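Local coordinates for protein methyltransferase 1 (Methanosarcina barkeri, PDB 2I2X) that methylates the cob(I)amide carried by its corrinoid partner protein MtaC with methanol, as the zinc-containing methyltransferase subunit of the methanogenic methanol pathway, at residues Tyr24-Gly29 with Gly261-Gly266; Ala46-Ala51 with Tyr62-Thr67; Arg72-Gly77 with Tyr116-Ala121; Val256-Gly261 with Ala278-Pro283. All coordinates share one frame; numbering follows the deposited sequence.

Contact 1 of 4, residues Tyr24-Gly29 with Gly261-Gly266; sequences YPVKAG and GAVGPG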
# COMPACT_ATOMS: atom_id res chain seq x y z
N TYR A 24 6.10 30.25 9.82
CA TYR A 24 6.38 30.03 11.24
C TYR A 24 6.74 28.58 11.56
O TYR A 24 5.89 27.83 12.03
CB TYR A 24 5.18 30.44 12.08
CG TYR A 24 4.78 31.87 11.84
CD1 TYR A 24 5.55 32.92 12.37
CD2 TYR A 24 3.62 32.19 11.11
CE1 TYR A 24 5.19 34.24 12.15
CE2 TYR A 24 3.25 33.51 10.89
CZ TYR A 24 4.05 34.52 11.42
OH TYR A 24 3.74 35.83 11.21
N PRO A 25 8.00 28.19 11.32
CA PRO A 25 8.33 26.77 11.49
C PRO A 25 8.11 26.25 12.92
O PRO A 25 7.98 27.04 13.85
CB PRO A 25 9.79 26.70 11.03
CG PRO A 25 9.96 27.95 10.08
CD PRO A 25 9.16 28.97 10.82
N VAL A 26 8.01 24.92 13.09
CA VAL A 26 7.85 24.29 14.40
C VAL A 26 9.04 23.36 14.68
O VAL A 26 9.35 22.47 13.89
CB VAL A 26 6.51 23.49 14.48
CG1 VAL A 26 6.38 22.72 15.80
CG2 VAL A 26 5.33 24.38 14.28
N LYS A 27 9.73 23.60 15.79
CA LYS A 27 10.84 22.77 16.24
C LYS A 27 10.29 21.76 17.26
O LYS A 27 9.47 22.14 18.08
CB LYS A 27 11.89 23.65 16.89
CG LYS A 27 12.52 24.68 15.93
CD LYS A 27 13.38 25.66 16.72
CE LYS A 27 14.70 25.93 16.06
NZ LYS A 27 14.72 27.14 15.22
N ALA A 28 10.70 20.49 17.21
CA ALA A 28 10.11 19.45 18.09
C ALA A 28 10.84 18.10 18.03
O ALA A 28 11.56 17.82 17.09
CB ALA A 28 8.63 19.24 17.76
N GLY A 29 10.61 17.27 19.03
CA GLY A 29 11.15 15.93 19.08
C GLY A 29 12.66 15.87 19.01
O GLY A 29 13.36 16.72 19.56
N GLY A 261 -4.18 28.89 20.22
CA GLY A 261 -2.88 28.55 20.75
C GLY A 261 -2.10 27.44 20.11
O GLY A 261 -0.94 27.29 20.44
N ALA A 262 -2.70 26.66 19.20
CA ALA A 262 -1.92 25.64 18.47
C ALA A 262 -1.01 26.34 17.47
O ALA A 262 -1.27 27.46 17.11
CB ALA A 262 -2.83 24.60 17.76
N VAL A 263 0.04 25.66 17.01
CA VAL A 263 1.09 26.26 16.19
C VAL A 263 1.36 25.40 14.96
O VAL A 263 2.17 25.76 14.09
CB VAL A 263 2.43 26.44 17.01
CG1 VAL A 263 2.23 27.42 18.20
CG2 VAL A 263 2.96 25.09 17.50
N GLY A 264 0.67 24.27 14.91
CA GLY A 264 0.84 23.31 13.82
C GLY A 264 1.91 22.28 14.15
O GLY A 264 2.61 22.42 15.15
N PRO A 265 2.09 21.27 13.29
CA PRO A 265 1.39 21.00 12.04
C PRO A 265 -0.00 20.44 12.26
O PRO A 265 -0.18 19.58 13.11
CB PRO A 265 2.27 19.96 11.36
CG PRO A 265 3.01 19.27 12.51
CD PRO A 265 3.17 20.31 13.57
N GLY A 266 -0.99 20.92 11.50
CA GLY A 266 -2.33 20.38 11.58
C GLY A 266 -2.41 18.93 11.16
O GLY A 266 -1.57 18.45 10.40
O HOH W 1 4.07 27.86 13.95
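The small hairpin that precedes the TIM barrel, strand 25-28 paired antiparallel with strand 32-33, lays Val-26 against the loop 261-266 that follows helix 240-259. Val-26 carries the contact from the hairpin side with one methyl. Its CG1 lies anti to the backbone N (chi1 175°), which turns CG2 down onto the loop, where it meets backbone oxygens rather than an apolar surface. Val-26 CG2 stands 3.5 Å from Val-263 O and 3.5 Å from Gly-264 O, straddling two successive carbonyls. The apolar part of the meeting is a single methyl-to-methyl touch, Val-26 CG2 to Val-263 CG2 at 4.1 Å. Beside it, a water joins the two backbones: it donates to Tyr-24 O at 2.6 Å and to Val-263 O at 2.8 Å, so Val-263 O has a true polar partner as well as the methyl lying near it. Two residues suit the loop's tight path. Gly-264 has a phi of 91°, where a side chain would jam against the carbonyl of the residue before, and the peptide bond leading into Pro-265 is cis. Ile-213, on strand 213-216, touches both valines and continues the apolar patch. Backbone bonds of Val-263 with Ser-214 and of Gly-266 with Thr-285 tie the loop to strands 213-216 and 285-287, the two outermost strands of the parallel sheet. The irregular segment appears to take the place of a strand between them, consistent with closure of a TIM barrel whose end, where the strands begin, is covered here by the N-terminal hairpin.

Contact 2 of 4, residues Ala46-Ala51 with Tyr62-Thr67; sequences APRPEA and YERITT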
# COMPACT_ATOMS: atom_id res chain seq x y z
N ALA A 46 -3.01 1.33 12.60
CA ALA A 46 -3.98 0.84 13.58
C ALA A 46 -3.53 -0.60 13.94
O ALA A 46 -3.26 -1.41 13.04
CB ALA A 46 -5.39 0.82 13.00
N PRO A 47 -3.45 -0.91 15.24
CA PRO A 47 -3.16 -2.27 15.64
C PRO A 47 -4.27 -3.23 15.21
O PRO A 47 -5.36 -2.80 14.83
CB PRO A 47 -3.04 -2.19 17.16
CG PRO A 47 -3.73 -0.94 17.57
CD PRO A 47 -3.62 0.00 16.40
N ARG A 48 -3.98 -4.53 15.20
CA ARG A 48 -4.99 -5.51 14.87
C ARG A 48 -5.97 -5.64 16.05
O ARG A 48 -5.59 -5.31 17.16
CB ARG A 48 -4.32 -6.85 14.53
CG ARG A 48 -3.60 -6.87 13.21
CD ARG A 48 -2.57 -7.97 13.18
NE ARG A 48 -1.39 -7.69 14.01
CZ ARG A 48 -0.24 -8.37 13.92
NH1 ARG A 48 -0.11 -9.35 13.02
NH2 ARG A 48 0.80 -8.06 14.69
N PRO A 49 -7.22 -6.11 15.82
CA PRO A 49 -8.20 -6.30 16.91
C PRO A 49 -7.62 -7.07 18.11
O PRO A 49 -7.84 -6.66 19.26
CB PRO A 49 -9.31 -7.14 16.28
CG PRO A 49 -9.14 -7.05 14.85
CD PRO A 49 -7.78 -6.50 14.51
N GLU A 50 -6.87 -8.14 17.83
CA GLU A 50 -6.24 -8.97 18.87
C GLU A 50 -5.35 -8.16 19.80
O GLU A 50 -5.24 -8.51 20.98
CB GLU A 50 -5.38 -10.10 18.29
CG GLU A 50 -6.01 -10.90 17.18
CD GLU A 50 -5.63 -10.37 15.81
OE1 GLU A 50 -4.42 -10.39 15.45
OE2 GLU A 50 -6.55 -9.95 15.09
N ALA A 51 -4.69 -7.13 19.27
CA ALA A 51 -3.78 -6.33 20.10
C ALA A 51 -4.52 -5.54 21.18
O ALA A 51 -3.93 -5.14 22.18
CB ALA A 51 -2.91 -5.40 19.24
N TYR A 62 2.51 -1.79 19.18
CA TYR A 62 3.08 -0.49 18.87
C TYR A 62 4.60 -0.51 18.86
O TYR A 62 5.23 0.22 18.09
CB TYR A 62 2.55 0.61 19.81
CG TYR A 62 1.15 1.06 19.50
CD1 TYR A 62 0.85 1.72 18.31
CD2 TYR A 62 0.12 0.87 20.42
CE1 TYR A 62 -0.45 2.17 18.02
CE2 TYR A 62 -1.19 1.30 20.16
CZ TYR A 62 -1.47 1.95 18.95
OH TYR A 62 -2.76 2.37 18.70
N GLU A 63 5.20 -1.34 19.72
CA GLU A 63 6.64 -1.55 19.65
C GLU A 63 7.04 -2.16 18.33
O GLU A 63 8.06 -1.79 17.74
CB GLU A 63 7.14 -2.40 20.81
CG GLU A 63 7.26 -1.58 22.06
CD GLU A 63 7.80 -2.33 23.25
OE1 GLU A 63 7.45 -3.51 23.45
OE2 GLU A 63 8.57 -1.73 24.02
N ARG A 64 6.24 -3.09 17.83
CA ARG A 64 6.58 -3.73 16.58
C ARG A 64 6.47 -2.72 15.44
O ARG A 64 7.33 -2.68 14.56
CB ARG A 64 5.68 -4.95 16.32
CG ARG A 64 6.07 -6.17 17.13
CD ARG A 64 4.98 -7.23 17.11
NE ARG A 64 5.50 -8.44 17.72
CZ ARG A 64 4.83 -9.57 17.94
NH1 ARG A 64 3.55 -9.67 17.61
NH2 ARG A 64 5.47 -10.60 18.50
N ILE A 65 5.42 -1.89 15.50
CA ILE A 65 5.15 -0.87 14.49
C ILE A 65 6.35 0.09 14.45
O ILE A 65 6.90 0.36 13.37
CB ILE A 65 3.81 -0.12 14.77
CG1 ILE A 65 2.59 -1.02 14.49
CG2 ILE A 65 3.71 1.13 13.93
CD1 ILE A 65 1.28 -0.55 15.17
N THR A 66 6.77 0.53 15.63
CA THR A 66 7.78 1.55 15.76
C THR A 66 9.11 1.02 15.27
O THR A 66 9.81 1.67 14.48
CB THR A 66 7.91 2.06 17.21
OG1 THR A 66 6.61 2.42 17.71
CG2 THR A 66 8.81 3.27 17.29
N THR A 67 9.47 -0.18 15.71
CA THR A 67 10.68 -0.79 15.25
C THR A 67 10.62 -0.95 13.74
O THR A 67 11.57 -0.60 13.08
CB THR A 67 10.94 -2.13 15.96
OG1 THR A 67 11.16 -1.86 17.36
CG2 THR A 67 12.14 -2.86 15.37
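This is a partly buried loop-on-helix contact in the first beta-alpha unit of the barrel: Pro-47, between strand 40-43 and helix 55-76, leans on Tyr-62 of that helix. The proline ring meets the phenol end obliquely. Pro-47 CD lies 3.4 Å and Pro-47 CG 3.6 Å from Tyr-62 OH, with both carbons 3.9 Å from Tyr-62 CZ. With CG beside its backbone N (chi1 -76°), Tyr-62 swings its ring to the loop. Cutting Tyr-62 back to an alanine would probably leave CG and CD of Pro-47 without the phenol end they rest on and open a gap between loop and helix. One turn on, Thr-66 OG1 donates to Tyr-62 O at 2.6 Å, from the face of the carbonyl plane opposite Thr-66 N, and both grip it. Farther along, two arginines approach, Arg-48 NH2 standing 4.3 Å from Arg-64 NH1, near the plane of the Arg-64 guanidinium. Each has its own acid, Arg-48 NH2 a salt bridge to Glu-61 and Arg-64 NE one to the terminal carboxylate of His-258 of a neighbouring chain. With a separate acid to offset each charge, the two arginines can probably sit this close at little cost.

Contact 3 of 4, residues Arg72-Gly77 with Tyr116-Ala121; sequences RMVQVG and YGIKCA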
# COMPACT_ATOMS: atom_id res chain seq x y z
N ARG A 72 13.06 0.49 8.59
CA ARG A 72 12.95 0.77 7.18
C ARG A 72 13.57 2.09 6.78
O ARG A 72 14.26 2.17 5.77
CB ARG A 72 11.50 0.74 6.70
CG ARG A 72 11.48 0.80 5.16
CD ARG A 72 11.99 -0.56 4.56
NE ARG A 72 11.01 -0.89 3.57
CZ ARG A 72 10.31 -2.00 3.48
NH1 ARG A 72 10.55 -3.03 4.26
NH2 ARG A 72 9.40 -2.08 2.54
N MET A 73 13.32 3.14 7.56
CA MET A 73 13.79 4.46 7.22
C MET A 73 15.31 4.46 7.10
O MET A 73 15.84 5.05 6.16
CB MET A 73 13.34 5.51 8.25
CG MET A 73 11.83 5.81 8.28
SD MET A 73 11.10 6.12 6.65
CE MET A 73 11.36 7.83 6.64
N VAL A 74 16.00 3.77 8.00
CA VAL A 74 17.46 3.82 7.98
C VAL A 74 18.01 2.90 6.88
O VAL A 74 19.06 3.17 6.31
CB VAL A 74 18.13 3.57 9.40
CG1 VAL A 74 17.60 4.61 10.46
CG2 VAL A 74 17.90 2.16 9.88
N GLN A 75 17.27 1.84 6.56
CA GLN A 75 17.67 0.93 5.49
C GLN A 75 17.57 1.59 4.13
O GLN A 75 18.27 1.18 3.21
CB GLN A 75 16.84 -0.35 5.51
CG GLN A 75 17.17 -1.30 6.66
CD GLN A 75 18.50 -2.06 6.52
OE1 GLN A 75 19.30 -1.80 5.63
NE2 GLN A 75 18.72 -2.99 7.44
N VAL A 76 16.74 2.61 3.97
CA VAL A 76 16.58 3.19 2.64
C VAL A 76 17.22 4.58 2.58
O VAL A 76 17.25 5.24 1.53
CB VAL A 76 15.08 3.16 2.17
CG1 VAL A 76 14.94 3.66 0.72
CG2 VAL A 76 14.52 1.76 2.30
N GLY A 77 17.79 5.00 3.70
CA GLY A 77 18.55 6.26 3.75
C GLY A 77 17.72 7.51 4.00
O GLY A 77 18.19 8.62 3.78
N TYR A 116 21.94 6.37 14.57
CA TYR A 116 22.06 6.79 13.18
C TYR A 116 21.93 8.29 12.94
O TYR A 116 22.26 8.76 11.87
CB TYR A 116 21.01 6.07 12.35
CG TYR A 116 20.97 4.54 12.45
CD1 TYR A 116 21.81 3.75 11.66
CD2 TYR A 116 20.08 3.91 13.32
CE1 TYR A 116 21.77 2.35 11.75
CE2 TYR A 116 20.02 2.52 13.40
CZ TYR A 116 20.88 1.74 12.62
OH TYR A 116 20.82 0.37 12.71
N GLY A 117 21.41 9.04 13.93
CA GLY A 117 21.10 10.47 13.74
C GLY A 117 19.92 10.82 12.83
O GLY A 117 19.84 11.93 12.32
N ILE A 118 18.99 9.88 12.62
CA ILE A 118 17.76 10.15 11.93
C ILE A 118 16.87 11.06 12.81
O ILE A 118 16.73 10.81 14.01
CB ILE A 118 17.00 8.83 11.59
CG1 ILE A 118 15.69 9.12 10.86
CG2 ILE A 118 16.79 7.95 12.84
CD1 ILE A 118 15.02 7.88 10.31
N LYS A 119 16.32 12.11 12.22
CA LYS A 119 15.43 13.03 12.90
C LYS A 119 14.03 12.45 12.94
O LYS A 119 13.54 11.93 11.94
CB LYS A 119 15.40 14.35 12.15
CG LYS A 119 16.76 14.97 11.87
CD LYS A 119 16.66 15.77 10.59
CE LYS A 119 17.37 17.08 10.68
NZ LYS A 119 18.81 16.95 10.80
N CYS A 120 13.39 12.51 14.09
CA CYS A 120 12.01 12.05 14.19
C CYS A 120 11.23 12.72 15.32
O CYS A 120 11.82 13.33 16.23
CB CYS A 120 12.02 10.55 14.40
SG CYS A 120 13.12 10.11 15.71
N ALA A 121 9.91 12.62 15.27
CA ALA A 121 9.04 13.20 16.29
C ALA A 121 7.84 12.30 16.41
O ALA A 121 7.50 11.58 15.48
CB ALA A 121 8.62 14.66 15.93
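Val-74, near the end of helix 55-76, gives up the most surface here, wedged between Tyr-116 and Ile-118. Its two methyls share the work on Tyr-116, the two side chains crossing at about a right angle. Val-74 CG2 makes a CH-pi contact, 4.1 Å from the centroid of the Tyr-116 ring and only 13° off the normal, while Val-74 CG1 sits over the same face nearer the root of the ring, 3.8 Å from Tyr-116 CD2. Val-74 CG1 also reaches Ile-118 CD1 at 4.2 Å. Ile-118 is extended (chi1 180°, chi2 171°), which puts Ile-118 CD1 3.6 Å from Met-73 CB. In place of the valine, a serine is likely to leave the tyrosine face without its methyl cover and Ile-118 CD1 with less to pack against. Other chains complete the cluster: Leu-234 of the second MtaB subunit packs on Val-74 and Tyr-116, and Tyr-16 of another neighbouring chain on Val-74 and Ile-118. Gly-117, with positive phi, turns the chain from helix 95-116 into strand 119-126, so the end of one barrel helix packs on the turn from the next helix to its following strand, as neighbouring beta-alpha units do in a TIM barrel.

Contact 4 of 4, residues Val256-Gly261 with Ala278-Pro283; sequences VAYEAG and AITGMP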
# COMPACT_ATOMS: atom_id res chain seq x y z
N VAL A 256 -9.71 27.78 14.38
CA VAL A 256 -9.83 28.12 15.80
C VAL A 256 -8.71 27.55 16.68
O VAL A 256 -8.20 28.24 17.57
CB VAL A 256 -11.26 27.74 16.39
CG1 VAL A 256 -11.30 27.95 17.88
CG2 VAL A 256 -12.37 28.54 15.73
N ALA A 257 -8.32 26.30 16.42
CA ALA A 257 -7.21 25.68 17.13
C ALA A 257 -5.98 26.61 17.21
O ALA A 257 -5.36 26.75 18.27
CB ALA A 257 -6.85 24.37 16.45
N TYR A 258 -5.68 27.26 16.09
CA TYR A 258 -4.48 28.10 15.97
C TYR A 258 -4.72 29.44 16.68
O TYR A 258 -3.86 29.92 17.44
CB TYR A 258 -4.06 28.21 14.48
CG TYR A 258 -3.97 26.80 13.91
CD1 TYR A 258 -2.87 25.97 14.21
CD2 TYR A 258 -5.05 26.25 13.23
CE1 TYR A 258 -2.84 24.64 13.77
CE2 TYR A 258 -5.02 24.95 12.80
CZ TYR A 258 -3.92 24.15 13.07
OH TYR A 258 -3.94 22.84 12.61
N GLU A 259 -5.91 30.00 16.47
CA GLU A 259 -6.34 31.19 17.19
C GLU A 259 -6.18 30.95 18.67
O GLU A 259 -5.75 31.83 19.40
CB GLU A 259 -7.78 31.54 16.82
CG GLU A 259 -7.83 32.22 15.46
CD GLU A 259 -9.22 32.41 14.89
OE1 GLU A 259 -10.16 31.69 15.29
OE2 GLU A 259 -9.35 33.29 13.99
N ALA A 260 -6.46 29.73 19.11
CA ALA A 260 -6.51 29.43 20.53
C ALA A 260 -5.23 28.83 21.03
O ALA A 260 -5.19 28.26 22.11
CB ALA A 260 -7.69 28.51 20.85
N GLY A 261 -4.18 28.89 20.22
CA GLY A 261 -2.88 28.55 20.75
C GLY A 261 -2.10 27.44 20.11
O GLY A 261 -0.94 27.29 20.44
N ALA A 278 -2.64 29.19 4.45
CA ALA A 278 -2.70 30.53 3.84
C ALA A 278 -3.02 31.64 4.85
O ALA A 278 -2.44 32.72 4.79
CB ALA A 278 -3.72 30.56 2.69
N ILE A 279 -3.92 31.38 5.80
CA ILE A 279 -4.21 32.36 6.81
C ILE A 279 -3.07 32.46 7.84
O ILE A 279 -2.57 33.56 8.10
CB ILE A 279 -5.55 32.05 7.52
CG1 ILE A 279 -6.72 32.16 6.54
CG2 ILE A 279 -5.78 32.97 8.68
CD1 ILE A 279 -7.99 31.57 7.06
N THR A 280 -2.68 31.32 8.41
CA THR A 280 -1.81 31.32 9.59
C THR A 280 -0.31 31.34 9.32
O THR A 280 0.48 31.75 10.20
CB THR A 280 -2.06 30.07 10.47
OG1 THR A 280 -1.74 28.90 9.72
CG2 THR A 280 -3.52 29.98 10.92
N GLY A 281 0.12 30.85 8.15
CA GLY A 281 1.55 30.72 7.87
C GLY A 281 2.17 29.60 8.68
O GLY A 281 3.40 29.53 8.82
N MET A 282 1.32 28.73 9.21
CA MET A 282 1.74 27.60 10.04
C MET A 282 1.80 26.32 9.20
O MET A 282 1.08 26.21 8.17
CB MET A 282 0.78 27.41 11.20
CG MET A 282 1.03 28.39 12.31
SD MET A 282 -0.33 28.47 13.48
CE MET A 282 0.27 29.68 14.63
N PRO A 283 2.66 25.37 9.60
CA PRO A 283 2.83 24.16 8.83
C PRO A 283 1.65 23.20 8.99
O PRO A 283 0.98 23.21 10.04
CB PRO A 283 4.11 23.56 9.42
CG PRO A 283 4.05 23.95 10.82
CD PRO A 283 3.58 25.38 10.75
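Two helix ends lie side by side here, Tyr-258 CA 7.6 Å from Thr-280 CA, each closed by a glycine of positive phi. Helix 240-259 finishes in a Schellman motif with Gly-261 as its C-prime residue, Gly-261 N bonding to Tyr-258 O at 3.0 Å; helix 273-280 runs out through Gly-281 in an ST turn. Between them, Tyr-258 and Met-282 run alongside each other, pointing opposite ways. This is a Met-aromatic contact, but an oblique one: Met-282 SD is 4.7 Å from the centroid of the Tyr-258 ring and 59° off its normal. Met-282 SD comes closest to Tyr-258 CD1, at 3.6 Å. Met-282 SD lies anti to its CA (chi2 165°), which carries the sulfur across to the tyrosine. Thr-280 adds its methyl, CG2 lying 4.0 Å from Tyr-258 CB. The cluster is packing outside the metal site, the tyrosine side chain being about 12 Å from the bound zinc ion and about 10 Å from the side chain of its ligand Cys-269. Thr-280 OG1, the other branch, bonds to Val-276 O one turn back and accepts a bond from Met-282 N at 3.1 Å, with an N-H...O angle of 151°.

Contacts 1 and 4 adjoin, with centres 10 Å apart: they share Gly-261, their segments alternate along the chain, and Tyr-24 N probably bonds to Gly-281 O, 3.0 Å away. Contacts 2 and 3 both use helix 55-76, one in its first half and one at its end, with centres 20 Å apart; they follow one another within the span between the halves of contact 1. Contact 1 reaches contact 3 through packing of Gly-29 on Ala-121. Contacts 2 and 4 lie on opposite sides of the chain's centre, 32 Å apart: contacts 2 and 3 belong to the first units of the barrel, and contacts 1 and 4 join the N-terminal hairpin to its later units.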